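Local coordinates for ApaG protein (Pseudomonas aeruginosa, PDB 3NRF) that is of unknown function, a small, all-beta, probably exported protein of a domain family not yet characterised, at residues Ala3-Met8 with Asn37-Ile43; Val7-Gln13 with Ala96-Leu101; Thr28-Arg34 with Val80-Phe86; Glu42-Lys46 with Ala71-Lys75; Gly57-Arg61 with Ala92-Ala96. All coordinates share one frame; numbering follows the deposited sequence.

Contact 1. Residues Ala3-Met8 with Asn37-Ile43; sequences APDAVM and NAAKSEI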
# COMPACT_ATOMS: atom_id res chain seq x y z
N ALA B 3 -12.14 -12.66 -30.70
CA ALA B 3 -10.93 -12.16 -29.97
C ALA B 3 -10.13 -11.21 -30.88
O ALA B 3 -10.06 -11.42 -32.09
CB ALA B 3 -10.07 -13.33 -29.51
N PRO B 4 -9.52 -10.16 -30.29
CA PRO B 4 -8.77 -9.19 -31.12
C PRO B 4 -7.52 -9.80 -31.79
O PRO B 4 -6.91 -10.74 -31.26
CB PRO B 4 -8.39 -8.08 -30.14
CG PRO B 4 -8.49 -8.69 -28.77
CD PRO B 4 -9.48 -9.81 -28.85
N ASP B 5 -7.16 -9.25 -32.96
CA ASP B 5 -5.99 -9.72 -33.73
C ASP B 5 -4.68 -9.10 -33.18
O ASP B 5 -3.83 -8.61 -33.96
CB ASP B 5 -6.17 -9.38 -35.22
CG ASP B 5 -5.12 -10.04 -36.11
OD1 ASP B 5 -4.65 -11.16 -35.79
OD2 ASP B 5 -4.77 -9.44 -37.15
N ALA B 6 -4.50 -9.16 -31.86
CA ALA B 6 -3.36 -8.56 -31.20
C ALA B 6 -3.07 -9.20 -29.83
O ALA B 6 -3.81 -10.06 -29.31
CB ALA B 6 -3.60 -7.08 -31.03
N VAL B 7 -1.96 -8.78 -29.25
CA VAL B 7 -1.55 -9.28 -27.95
C VAL B 7 -2.23 -8.47 -26.84
O VAL B 7 -2.25 -7.23 -26.83
CB VAL B 7 -0.01 -9.29 -27.82
CG1 VAL B 7 0.45 -9.73 -26.41
CG2 VAL B 7 0.60 -10.21 -28.90
N MSE B 8 -2.81 -9.21 -25.91
CA MSE B 8 -3.45 -8.62 -24.74
C MSE B 8 -2.42 -8.59 -23.63
O MSE B 8 -1.67 -9.57 -23.40
CB MSE B 8 -4.63 -9.45 -24.32
CG MSE B 8 -5.55 -9.72 -25.43
SE MSE B 8 -7.15 -10.63 -24.84
CE MSE B 8 -7.70 -9.44 -23.45
N ASN B 37 -1.71 -14.00 -26.64
CA ASN B 37 -1.94 -13.83 -28.09
C ASN B 37 -3.32 -14.32 -28.40
O ASN B 37 -3.55 -15.54 -28.50
CB ASN B 37 -0.88 -14.55 -28.95
CG ASN B 37 -1.13 -14.42 -30.48
OD1 ASN B 37 -2.11 -13.84 -30.91
ND2 ASN B 37 -0.23 -14.97 -31.28
N ALA B 38 -4.26 -13.38 -28.54
CA ALA B 38 -5.67 -13.70 -28.82
C ALA B 38 -5.93 -14.06 -30.29
O ALA B 38 -6.95 -14.69 -30.60
CB ALA B 38 -6.55 -12.51 -28.42
N ALA B 39 -5.03 -13.67 -31.18
CA ALA B 39 -5.17 -13.92 -32.62
C ALA B 39 -5.01 -15.38 -33.03
O ALA B 39 -4.57 -16.22 -32.24
CB ALA B 39 -4.16 -13.05 -33.40
N LYS B 40 -5.38 -15.66 -34.27
CA LYS B 40 -5.27 -17.00 -34.83
C LYS B 40 -3.93 -17.24 -35.53
O LYS B 40 -3.71 -18.31 -36.08
CB LYS B 40 -6.44 -17.30 -35.79
CG LYS B 40 -7.79 -17.59 -35.12
CD LYS B 40 -7.69 -18.80 -34.17
CE LYS B 40 -9.06 -19.35 -33.75
NZ LYS B 40 -9.82 -19.99 -34.88
N SER B 41 -3.05 -16.24 -35.52
CA SER B 41 -1.72 -16.40 -36.10
C SER B 41 -0.61 -16.01 -35.12
O SER B 41 -0.85 -15.30 -34.15
CB SER B 41 -1.58 -15.56 -37.36
OG SER B 41 -1.76 -14.20 -37.07
N GLU B 42 0.60 -16.47 -35.40
CA GLU B 42 1.77 -16.15 -34.58
C GLU B 42 2.12 -14.67 -34.78
O GLU B 42 1.99 -14.15 -35.89
CB GLU B 42 2.92 -17.06 -34.98
CG GLU B 42 4.14 -16.93 -34.16
CD GLU B 42 5.16 -18.01 -34.46
OE1 GLU B 42 4.95 -18.83 -35.41
OE2 GLU B 42 6.16 -18.07 -33.73
N ILE B 43 2.51 -14.00 -33.71
CA ILE B 43 2.82 -12.57 -33.72
C ILE B 43 4.24 -12.32 -33.24
O ILE B 43 4.64 -12.83 -32.20
CB ILE B 43 1.77 -11.78 -32.83
CG1 ILE B 43 0.36 -11.91 -33.41
CG2 ILE B 43 2.12 -10.30 -32.69
CD1 ILE B 43 -0.77 -11.24 -32.58

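Contact 2. Residues Val7-Gln13 with Ala96-Leu101; sequences VMVFARQ and ASLVRL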
# COMPACT_ATOMS: atom_id res chain seq x y z
N VAL B 7 -1.96 -8.78 -29.25
CA VAL B 7 -1.55 -9.28 -27.95
C VAL B 7 -2.23 -8.47 -26.84
O VAL B 7 -2.25 -7.23 -26.83
CB VAL B 7 -0.01 -9.29 -27.82
CG1 VAL B 7 0.45 -9.73 -26.41
CG2 VAL B 7 0.60 -10.21 -28.90
N MSE B 8 -2.81 -9.21 -25.91
CA MSE B 8 -3.45 -8.62 -24.74
C MSE B 8 -2.42 -8.59 -23.63
O MSE B 8 -1.67 -9.57 -23.40
CB MSE B 8 -4.63 -9.45 -24.32
CG MSE B 8 -5.55 -9.72 -25.43
SE MSE B 8 -7.15 -10.63 -24.84
CE MSE B 8 -7.70 -9.44 -23.45
N VAL B 9 -2.34 -7.46 -22.95
CA VAL B 9 -1.41 -7.26 -21.89
C VAL B 9 -2.13 -7.04 -20.58
O VAL B 9 -2.80 -6.02 -20.38
CB VAL B 9 -0.52 -5.98 -22.14
CG1 VAL B 9 0.51 -5.81 -21.05
CG2 VAL B 9 0.15 -6.11 -23.53
N PHE B 10 -1.94 -7.97 -19.66
CA PHE B 10 -2.56 -7.91 -18.34
C PHE B 10 -1.49 -7.60 -17.36
O PHE B 10 -0.44 -8.23 -17.37
CB PHE B 10 -3.19 -9.27 -17.96
CG PHE B 10 -4.30 -9.71 -18.87
CD1 PHE B 10 -4.05 -10.35 -20.06
CD2 PHE B 10 -5.63 -9.50 -18.48
CE1 PHE B 10 -5.11 -10.77 -20.86
CE2 PHE B 10 -6.67 -9.91 -19.26
CZ PHE B 10 -6.41 -10.53 -20.46
N ALA B 11 -1.74 -6.67 -16.46
CA ALA B 11 -0.75 -6.29 -15.48
C ALA B 11 -1.32 -6.06 -14.12
O ALA B 11 -2.41 -5.54 -13.99
CB ALA B 11 0.02 -5.04 -15.95
N ARG B 12 -0.57 -6.45 -13.09
CA ARG B 12 -0.98 -6.26 -11.71
C ARG B 12 0.13 -5.53 -10.99
O ARG B 12 1.31 -5.95 -11.07
CB ARG B 12 -1.21 -7.63 -11.04
CG ARG B 12 -1.65 -7.56 -9.59
CD ARG B 12 -1.82 -9.00 -9.02
NE ARG B 12 -0.53 -9.67 -8.86
N GLN B 13 -0.18 -4.43 -10.30
CA GLN B 13 0.85 -3.66 -9.61
C GLN B 13 1.41 -4.44 -8.43
O GLN B 13 0.67 -5.04 -7.64
CB GLN B 13 0.35 -2.32 -9.07
CG GLN B 13 -0.07 -1.34 -10.14
CD GLN B 13 -0.35 0.03 -9.57
OE1 GLN B 13 -0.58 0.19 -8.36
NE2 GLN B 13 -0.33 1.03 -10.43
N ALA B 96 2.15 5.19 -12.55
CA ALA B 96 1.99 4.32 -13.75
C ALA B 96 0.74 3.45 -13.48
O ALA B 96 0.65 2.78 -12.45
CB ALA B 96 3.18 3.46 -13.97
N SER B 97 -0.18 3.47 -14.41
CA SER B 97 -1.46 2.80 -14.23
C SER B 97 -1.85 1.97 -15.44
O SER B 97 -2.96 1.51 -15.58
CB SER B 97 -2.53 3.83 -13.92
OG SER B 97 -2.70 4.79 -14.97
N LEU B 98 -0.90 1.79 -16.35
CA LEU B 98 -1.11 1.04 -17.59
C LEU B 98 0.20 0.45 -18.03
O LEU B 98 1.23 1.14 -17.96
CB LEU B 98 -1.66 1.96 -18.68
CG LEU B 98 -2.02 1.31 -19.99
CD1 LEU B 98 -3.14 0.27 -19.81
CD2 LEU B 98 -2.43 2.41 -20.97
N VAL B 99 0.20 -0.82 -18.40
CA VAL B 99 1.31 -1.49 -19.06
C VAL B 99 0.79 -1.85 -20.46
O VAL B 99 -0.28 -2.46 -20.66
CB VAL B 99 1.85 -2.72 -18.32
CG1 VAL B 99 3.00 -3.31 -19.06
CG2 VAL B 99 2.29 -2.27 -16.92
N ARG B 100 1.56 -1.46 -21.46
CA ARG B 100 1.19 -1.73 -22.83
C ARG B 100 2.42 -2.04 -23.68
O ARG B 100 3.58 -1.93 -23.22
CB ARG B 100 0.34 -0.57 -23.42
CG ARG B 100 0.88 0.86 -23.29
CD ARG B 100 -0.10 1.88 -23.96
NE ARG B 100 -0.20 1.68 -25.39
CZ ARG B 100 -1.11 2.22 -26.22
NH1 ARG B 100 -2.09 3.01 -25.77
NH2 ARG B 100 -1.04 1.93 -27.51
N LEU B 101 2.15 -2.46 -24.90
CA LEU B 101 3.22 -2.73 -25.84
C LEU B 101 3.45 -1.46 -26.70
O LEU B 101 2.53 -0.67 -26.92
CB LEU B 101 2.87 -3.90 -26.71
CG LEU B 101 3.00 -5.29 -26.09
CD1 LEU B 101 2.36 -6.29 -27.04
CD2 LEU B 101 4.47 -5.70 -25.83
O HOH W 1 -1.98 -3.69 -18.89

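Contact 3. Residues Thr28-Arg34 with Val80-Phe86; sequences TQAFKVR and VEGDAIF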
# COMPACT_ATOMS: atom_id res chain seq x y z
N THR B 28 11.34 2.63 -8.22
CA THR B 28 10.93 1.50 -9.04
C THR B 28 9.52 1.05 -8.71
O THR B 28 9.07 1.17 -7.57
CB THR B 28 11.85 0.28 -8.88
OG1 THR B 28 11.84 -0.13 -7.50
CG2 THR B 28 13.28 0.63 -9.32
N GLN B 29 8.79 0.63 -9.75
CA GLN B 29 7.45 0.06 -9.59
C GLN B 29 7.42 -1.27 -10.35
O GLN B 29 7.60 -1.30 -11.56
CB GLN B 29 6.36 0.98 -10.14
CG GLN B 29 4.96 0.36 -10.09
CD GLN B 29 4.47 0.12 -8.68
OE1 GLN B 29 4.30 1.06 -7.90
NE2 GLN B 29 4.25 -1.16 -8.35
N ALA B 30 7.15 -2.37 -9.64
CA ALA B 30 7.07 -3.67 -10.24
C ALA B 30 5.65 -3.99 -10.63
O ALA B 30 4.73 -3.49 -10.02
CB ALA B 30 7.59 -4.76 -9.27
N PHE B 31 5.53 -4.82 -11.66
CA PHE B 31 4.29 -5.36 -12.10
C PHE B 31 4.47 -6.83 -12.44
O PHE B 31 5.53 -7.24 -12.94
CB PHE B 31 3.79 -4.72 -13.40
CG PHE B 31 3.43 -3.26 -13.29
CD1 PHE B 31 4.43 -2.28 -13.32
CD2 PHE B 31 2.14 -2.86 -13.22
CE1 PHE B 31 4.10 -0.95 -13.27
CE2 PHE B 31 1.81 -1.50 -13.14
CZ PHE B 31 2.80 -0.57 -13.17
N LYS B 32 3.42 -7.62 -12.21
CA LYS B 32 3.36 -8.95 -12.83
C LYS B 32 2.55 -8.75 -14.11
O LYS B 32 1.49 -8.12 -14.06
CB LYS B 32 2.66 -9.92 -11.91
CG LYS B 32 2.55 -11.34 -12.47
CD LYS B 32 3.80 -12.12 -12.34
CE LYS B 32 4.05 -12.55 -10.87
NZ LYS B 32 5.42 -13.13 -10.75
N VAL B 33 3.07 -9.24 -15.24
CA VAL B 33 2.51 -9.04 -16.55
C VAL B 33 2.27 -10.40 -17.23
O VAL B 33 3.14 -11.28 -17.18
CB VAL B 33 3.49 -8.21 -17.44
CG1 VAL B 33 2.92 -8.00 -18.83
CG2 VAL B 33 3.83 -6.87 -16.78
N ARG B 34 1.14 -10.52 -17.92
CA ARG B 34 0.84 -11.71 -18.73
C ARG B 34 0.54 -11.23 -20.14
O ARG B 34 -0.29 -10.34 -20.33
CB ARG B 34 -0.36 -12.49 -18.21
CG ARG B 34 -0.63 -13.75 -19.07
CD ARG B 34 -1.75 -14.62 -18.53
NE ARG B 34 -1.49 -15.03 -17.15
CZ ARG B 34 -2.33 -15.79 -16.44
NH1 ARG B 34 -3.49 -16.16 -16.97
NH2 ARG B 34 -2.04 -16.14 -15.19
N VAL B 80 2.40 -16.00 -21.97
CA VAL B 80 3.62 -16.00 -21.23
C VAL B 80 3.39 -14.99 -20.09
O VAL B 80 2.57 -14.07 -20.19
CB VAL B 80 4.88 -15.68 -22.09
CG1 VAL B 80 5.09 -16.76 -23.18
CG2 VAL B 80 4.79 -14.29 -22.71
N GLU B 81 4.15 -15.12 -19.03
CA GLU B 81 3.99 -14.26 -17.88
C GLU B 81 5.26 -14.14 -17.09
O GLU B 81 6.12 -15.03 -17.10
CB GLU B 81 2.84 -14.78 -17.02
CG GLU B 81 2.70 -14.18 -15.64
CD GLU B 81 1.61 -14.84 -14.80
OE1 GLU B 81 0.39 -14.65 -15.09
OE2 GLU B 81 1.99 -15.52 -13.81
N GLY B 82 5.43 -13.00 -16.43
CA GLY B 82 6.59 -12.72 -15.59
C GLY B 82 6.51 -11.34 -14.97
O GLY B 82 5.54 -10.62 -15.14
N ASP B 83 7.54 -10.96 -14.25
CA ASP B 83 7.64 -9.63 -13.64
C ASP B 83 8.41 -8.65 -14.50
O ASP B 83 9.30 -9.03 -15.26
CB ASP B 83 8.30 -9.74 -12.29
CG ASP B 83 7.50 -10.63 -11.36
OD1 ASP B 83 6.33 -10.29 -11.09
OD2 ASP B 83 8.01 -11.69 -10.94
N ALA B 84 8.02 -7.39 -14.39
CA ALA B 84 8.65 -6.30 -15.12
C ALA B 84 8.76 -5.13 -14.17
O ALA B 84 7.79 -4.85 -13.41
CB ALA B 84 7.80 -5.92 -16.33
N ILE B 85 9.90 -4.47 -14.12
CA ILE B 85 10.09 -3.36 -13.18
C ILE B 85 10.44 -2.08 -13.94
O ILE B 85 11.40 -2.09 -14.72
CB ILE B 85 11.21 -3.65 -12.13
CG1 ILE B 85 10.90 -4.89 -11.32
CG2 ILE B 85 11.35 -2.50 -11.19
CD1 ILE B 85 12.00 -5.22 -10.28
N PHE B 86 9.66 -1.04 -13.72
CA PHE B 86 9.81 0.25 -14.35
C PHE B 86 10.35 1.27 -13.39
O PHE B 86 10.21 1.13 -12.16
CB PHE B 86 8.50 0.73 -15.00
CG PHE B 86 7.92 -0.25 -16.00
CD1 PHE B 86 7.10 -1.29 -15.57
CD2 PHE B 86 8.23 -0.18 -17.37
CE1 PHE B 86 6.57 -2.20 -16.45
CE2 PHE B 86 7.70 -1.12 -18.25
CZ PHE B 86 6.86 -2.12 -17.78

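Contact 4. Residues Glu42-Lys46 with Ala71-Lys75; sequences EISLK and ADTLK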
# COMPACT_ATOMS: atom_id res chain seq x y z
N GLU B 42 0.60 -16.47 -35.40
CA GLU B 42 1.77 -16.15 -34.58
C GLU B 42 2.12 -14.67 -34.78
O GLU B 42 1.99 -14.15 -35.89
CB GLU B 42 2.92 -17.06 -34.98
CG GLU B 42 4.14 -16.93 -34.16
CD GLU B 42 5.16 -18.01 -34.46
OE1 GLU B 42 4.95 -18.83 -35.41
OE2 GLU B 42 6.16 -18.07 -33.73
N ILE B 43 2.51 -14.00 -33.71
CA ILE B 43 2.82 -12.57 -33.72
C ILE B 43 4.24 -12.32 -33.24
O ILE B 43 4.64 -12.83 -32.20
CB ILE B 43 1.77 -11.78 -32.83
CG1 ILE B 43 0.36 -11.91 -33.41
CG2 ILE B 43 2.12 -10.30 -32.69
CD1 ILE B 43 -0.77 -11.24 -32.58
N SER B 44 5.03 -11.59 -34.04
CA SER B 44 6.39 -11.23 -33.63
C SER B 44 6.34 -10.10 -32.62
O SER B 44 5.58 -9.15 -32.78
CB SER B 44 7.25 -10.76 -34.81
OG SER B 44 8.56 -10.45 -34.35
N LEU B 45 7.17 -10.22 -31.58
CA LEU B 45 7.34 -9.17 -30.58
C LEU B 45 8.78 -8.64 -30.66
O LEU B 45 9.23 -7.90 -29.78
CB LEU B 45 7.07 -9.73 -29.18
CG LEU B 45 5.65 -10.22 -28.88
CD1 LEU B 45 5.60 -10.83 -27.49
CD2 LEU B 45 4.63 -9.11 -29.01
N LYS B 46 9.48 -8.99 -31.73
CA LYS B 46 10.90 -8.66 -31.88
C LYS B 46 11.14 -7.16 -31.79
O LYS B 46 12.06 -6.74 -31.12
CB LYS B 46 11.44 -9.19 -33.22
CG LYS B 46 12.98 -9.13 -33.34
CD LYS B 46 13.50 -9.62 -34.73
CE LYS B 46 13.30 -11.12 -34.94
NZ LYS B 46 14.07 -11.96 -33.95
N ALA B 71 10.18 -13.22 -25.02
CA ALA B 71 9.94 -14.08 -26.19
C ALA B 71 9.90 -13.32 -27.54
O ALA B 71 9.27 -12.26 -27.65
CB ALA B 71 8.62 -14.85 -26.01
N ASP B 72 10.55 -13.89 -28.55
CA ASP B 72 10.62 -13.28 -29.87
C ASP B 72 9.26 -13.26 -30.56
O ASP B 72 8.98 -12.36 -31.35
CB ASP B 72 11.63 -14.01 -30.76
CG ASP B 72 11.99 -13.22 -32.01
OD1 ASP B 72 12.01 -13.81 -33.11
OD2 ASP B 72 12.22 -11.99 -31.88
N THR B 73 8.43 -14.27 -30.29
CA THR B 73 7.09 -14.37 -30.85
C THR B 73 6.13 -15.03 -29.86
O THR B 73 6.58 -15.66 -28.89
CB THR B 73 7.06 -15.21 -32.15
OG1 THR B 73 7.16 -16.61 -31.83
CG2 THR B 73 8.21 -14.79 -33.11
N LEU B 74 4.84 -14.90 -30.11
CA LEU B 74 3.80 -15.54 -29.30
C LEU B 74 2.95 -16.38 -30.26
O LEU B 74 2.44 -15.85 -31.25
CB LEU B 74 2.97 -14.48 -28.55
CG LEU B 74 2.67 -14.77 -27.07
CD1 LEU B 74 3.99 -14.93 -26.28
CD2 LEU B 74 1.83 -13.66 -26.43
N LYS B 75 2.85 -17.69 -30.02
CA LYS B 75 2.02 -18.55 -30.86
C LYS B 75 0.55 -18.21 -30.63
O LYS B 75 0.20 -17.70 -29.57
CB LYS B 75 2.28 -20.05 -30.58
CG LYS B 75 3.65 -20.53 -31.01
CD LYS B 75 3.77 -20.66 -32.51
CE LYS B 75 5.13 -21.22 -32.91
NZ LYS B 75 5.19 -21.45 -34.37
O HOH W 2 10.25 -12.56 -34.76
O HOH W 3 11.04 -9.67 -27.83

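Contact 5. Residues Gly57-Arg61 with Ala92-Ala96; sequences GQSFR and AVYGA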
# COMPACT_ATOMS: atom_id res chain seq x y z
N GLY B 57 0.08 10.41 -20.03
CA GLY B 57 0.82 9.97 -21.20
C GLY B 57 2.33 9.91 -20.99
O GLY B 57 3.09 9.80 -21.94
N GLN B 58 2.79 10.07 -19.76
CA GLN B 58 4.21 9.95 -19.47
C GLN B 58 4.57 8.46 -19.47
O GLN B 58 3.84 7.67 -18.89
CB GLN B 58 4.52 10.51 -18.05
CG GLN B 58 6.03 10.57 -17.77
CD GLN B 58 6.40 11.17 -16.42
OE1 GLN B 58 5.54 11.49 -15.58
NE2 GLN B 58 7.68 11.27 -16.19
N SER B 59 5.69 8.09 -20.13
CA SER B 59 6.18 6.74 -20.23
C SER B 59 7.31 6.54 -19.23
O SER B 59 8.03 7.49 -18.93
CB SER B 59 6.78 6.49 -21.62
OG SER B 59 5.90 6.92 -22.64
N PHE B 60 7.45 5.33 -18.75
CA PHE B 60 8.50 4.96 -17.82
C PHE B 60 9.32 3.82 -18.39
O PHE B 60 8.77 2.81 -18.91
CB PHE B 60 7.90 4.61 -16.45
CG PHE B 60 7.05 5.71 -15.92
CD1 PHE B 60 7.63 6.86 -15.36
CD2 PHE B 60 5.68 5.65 -16.01
CE1 PHE B 60 6.87 7.92 -14.97
CE2 PHE B 60 4.90 6.75 -15.59
CZ PHE B 60 5.52 7.85 -15.04
N ARG B 61 10.64 3.99 -18.23
CA ARG B 61 11.57 3.00 -18.75
C ARG B 61 11.55 1.69 -17.95
O ARG B 61 11.32 1.68 -16.71
CB ARG B 61 13.00 3.53 -18.85
CG ARG B 61 13.69 3.72 -17.55
CD ARG B 61 15.20 4.12 -17.67
NE ARG B 61 15.68 4.21 -16.30
CZ ARG B 61 16.19 3.21 -15.60
NH1 ARG B 61 16.43 2.03 -16.16
NH2 ARG B 61 16.51 3.40 -14.33
N ALA B 92 7.21 9.65 -10.01
CA ALA B 92 6.17 9.57 -11.09
C ALA B 92 5.80 8.15 -11.48
O ALA B 92 4.61 7.91 -11.83
CB ALA B 92 6.58 10.36 -12.32
N VAL B 93 6.74 7.22 -11.39
CA VAL B 93 6.43 5.85 -11.77
C VAL B 93 5.35 5.24 -10.91
O VAL B 93 4.69 4.29 -11.32
CB VAL B 93 7.67 4.98 -11.83
CG1 VAL B 93 8.21 4.67 -10.39
CG2 VAL B 93 7.45 3.72 -12.61
N TYR B 94 5.16 5.78 -9.69
CA TYR B 94 4.11 5.27 -8.82
C TYR B 94 2.74 5.55 -9.33
O TYR B 94 1.76 4.86 -8.91
CB TYR B 94 4.32 5.81 -7.41
CG TYR B 94 5.63 5.32 -6.85
CD1 TYR B 94 6.11 4.03 -7.12
CD2 TYR B 94 6.40 6.10 -6.00
CE1 TYR B 94 7.29 3.60 -6.65
CE2 TYR B 94 7.59 5.62 -5.46
CZ TYR B 94 8.05 4.36 -5.79
OH TYR B 94 9.25 3.95 -5.21
N GLY B 95 2.67 6.55 -10.21
CA GLY B 95 1.45 6.90 -10.92
C GLY B 95 1.24 6.12 -12.22
O GLY B 95 0.28 6.42 -12.94
N ALA B 96 2.15 5.19 -12.55
CA ALA B 96 1.99 4.32 -13.75
C ALA B 96 0.74 3.45 -13.48
O ALA B 96 0.65 2.78 -12.45
CB ALA B 96 3.18 3.46 -13.97

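Contact 1. Residues Ala3-Met8 with Asn37-Ile43
A3, the first modelled residue, sets its methyl against that of A38, CB to CB 3.8 Å. P4 packs on the same group: CD of its ring lies 4.0 Å from A38 CB, and its carbonyl oxygen faces that methyl too. At D5 the chain makes an inverse gamma turn, closed by a weak bond from A6 N to P4 O. Although its side chain sets out away from the loop, a first torsion that puts CG anti to the backbone N (chi1 -170°) brings OD1 of D5 back to 3.1 Å from A39 CB. A6 supplies the polar link across the contact, its O taking a weak hydrogen bond of 3.4 Å from A38 N. V7 begins strand 7-21, pairing with N37 as an antiparallel non-hydrogen-bonded pair, and its CG2 slides past CD1 of I43 at 4.1 Å. Selenomethionine M8, bent at its last torsion, brings SE to 4.1 Å from A38 CB, while its backbone pairs with a strand of the second subunit. Within the loop, ND2 of N37 gives a nearly straight bond to S41 O (3.0 Å, 164°) and is also bonded to L74 O. The chemistry is thus divided: mostly apolar packing around the A38 methyl joins the N-terminal arm to the loop, whereas the amide of N37 holds the loop in its own shape.

Contact 2. Residues Val7-Gln13 with Ala96-Leu101
V9 and V99 lie on the two outermost strands of a single sheet within this chain, yet they face each other, and a water spans the gap between their backbones. It donates to V9 O at 2.9 Å and to V99 O at 2.7 Å. The strand axes approach to 6.8 Å and run roughly antiparallel, too far apart for direct pairing, so side chains fill the space. V9 has CG1 anti to its own N (chi1 -177°), which lays that methyl 3.5 Å from V99 O and places CG2 3.9 Å from CG of L101. CD1 of L101 reaches V7 CB, also at 3.9 Å, the two side chains crossing at about a right angle. Further along, A11 CB meets V99 CG2 at 3.7 Å. This is consistent with a sheet curled into a sandwich- or barrel-like form around a largely buried apolar seam. Around it, V9 also packs on L35 and V99 on F31, both of strand 24-37. L101 touches L50 of strand 49-53, where S97 and L98 both face Q53 in a classic beta bulge. On its outer edge, 7-21 pairs from M8 to R12 with a strand of the second subunit, carrying the sheet across the interface.

Contact 3. Residues Thr28-Arg34 with Val80-Phe86
K32 and D83 face each other as a non-hydrogen-bonded pair, and the lysine folds to meet it. CG stands anti to the backbone N, then bends at chi2 and chi3 curl the chain over so that NZ sits 3.0 Å from both OD1 and OD2 of D83, a salt bridge of two weak bonds. R34 works differently: bent only at chi3 (-57°), it turns its guanidinium side-on to E81, modelled in two conformers. In the one described, NE reaches OE1 of E81 at 2.8 Å and NH2 the same atom at 2.9 Å, both from one face of the carboxylate. The backbones beneath form antiparallel pairing at the middle of the main sheet, with Q29-F86, F31-A84 and V33-G82 as the hydrogen-bonded pairs; V33 N to G82 O, at 2.8 Å, is nearly linear (174°). On the face of F31, V33, A84 and F86, all buried, both phenylalanines carry CG beside the backbone N, which brings CD1 of F31 to 3.6 Å from CD1 of F86 with the ring planes at 78°. V33 CG2 meets A84 CB at 4.1 Å. On the face carrying A30, K32 and D83, CG2 of I85 lies 3.6 Å from CB of T28.

Contact 4. Residues Glu42-Lys46 with Ala71-Lys75
E42 reaches T73 and K75 because CG lies anti to its backbone N (chi1 -175°) and the chain stays extended, carrying the carboxylate across the strand pair. T73 takes the crowded position for its hydroxyl, OG1 between backbone N and carbonyl carbon, and from there donates a short 2.6 Å bond to OE2 of E42, on the lone pair turned away from the other oxygen. K75 brings NZ 2.8 Å from OE1 of E42, arriving from well above the carboxylate plane (48°). At the other end NZ of K46 lies 2.8 Å from OD2 of D72, with a weaker bond to OD1; D72 has two conformers, so this bridge is certain for one of them only. Between the two charged ends runs a small two-stranded antiparallel sheet. I43 and L74 form its hydrogen-bonded pair, L74 N to I43 O at 2.9 Å, and L45 N extends the pairing to D72 O at 2.8 Å. S44 OG accepts from K46 N at 3.1 Å, an ST turn, and a water joins that hydroxyl to D72 OD1. L45 and L74 pack on L35 of strand 24-37. The carboxylate of E42 therefore takes a neutral donor on one oxygen and a cation on the other, which probably limits its rotation, while the salt bridges, at or near the surface, close both ends of this short two-stranded sheet.

Contact 5. Residues Gly57-Arg61 with Ala92-Ala96
A92 heads the short 3-10 turn and meets two side chains at once: its CB lies 3.6 Å from CE1 of F60 and is also 3.6 Å from OE1 of Q58. Its carbonyl oxygen approaches CZ of F60 too, obliquely, at 3.3 Å. V93 follows as the main partner of the ring. Its CA stands over the centre of one face of F60, 3.8 Å from the centroid and 11° off the normal, a clear CH-pi contact. With CG1 in the cramped site between backbone N and carbonyl carbon (chi1 73°), CG2 of V93 is left anti to N and rests 3.9 Å from CG of F60. Y94 points away from F60 and packs on Q29 of strand 24-37, its OH bonded to G17 O; it also packs on Q13 of the third subunit. G95 carries the turn on, its N bonding to A92 O at 2.9 Å, and A96 N likewise reaches V93 O at 3.0 Å. A96 closes the contact with its methyl, CB 3.9 Å from CD2 of F60. The first amides of the turn are met by side chains just before it, A92 N by D90 and V93 N by S88. With the N-H groups of A92, V93, G95 and A96 bonded within or just before the turn, the contact is chiefly carbon against the F60 ring, with A92 O also close, and no polar bond joins the two segments.

In the fold
Contacts 2 and 3 lie nearest the chain's centre and share the main sheet: contact 3 pairs adjacent strands by backbone bonds, whereas contact 2 brings the outermost strands together through side chains and water. Their strands 7-21 and 24-37 are bonded to each other. Contact 5, also buried, is mostly apolar, and meets contact 3 where F60 touches F86. The centres of contacts 1 and 4 lie about 18 and 15 Å from the chain's centre, on the side away from contact 5. Contact 1 is loop packing with one weak bond, contact 4 a small sheet closed by charged pairs; contact 3 has salt bridges too, away from its buried rings. The C49-C105 disulfide ties the chain's end.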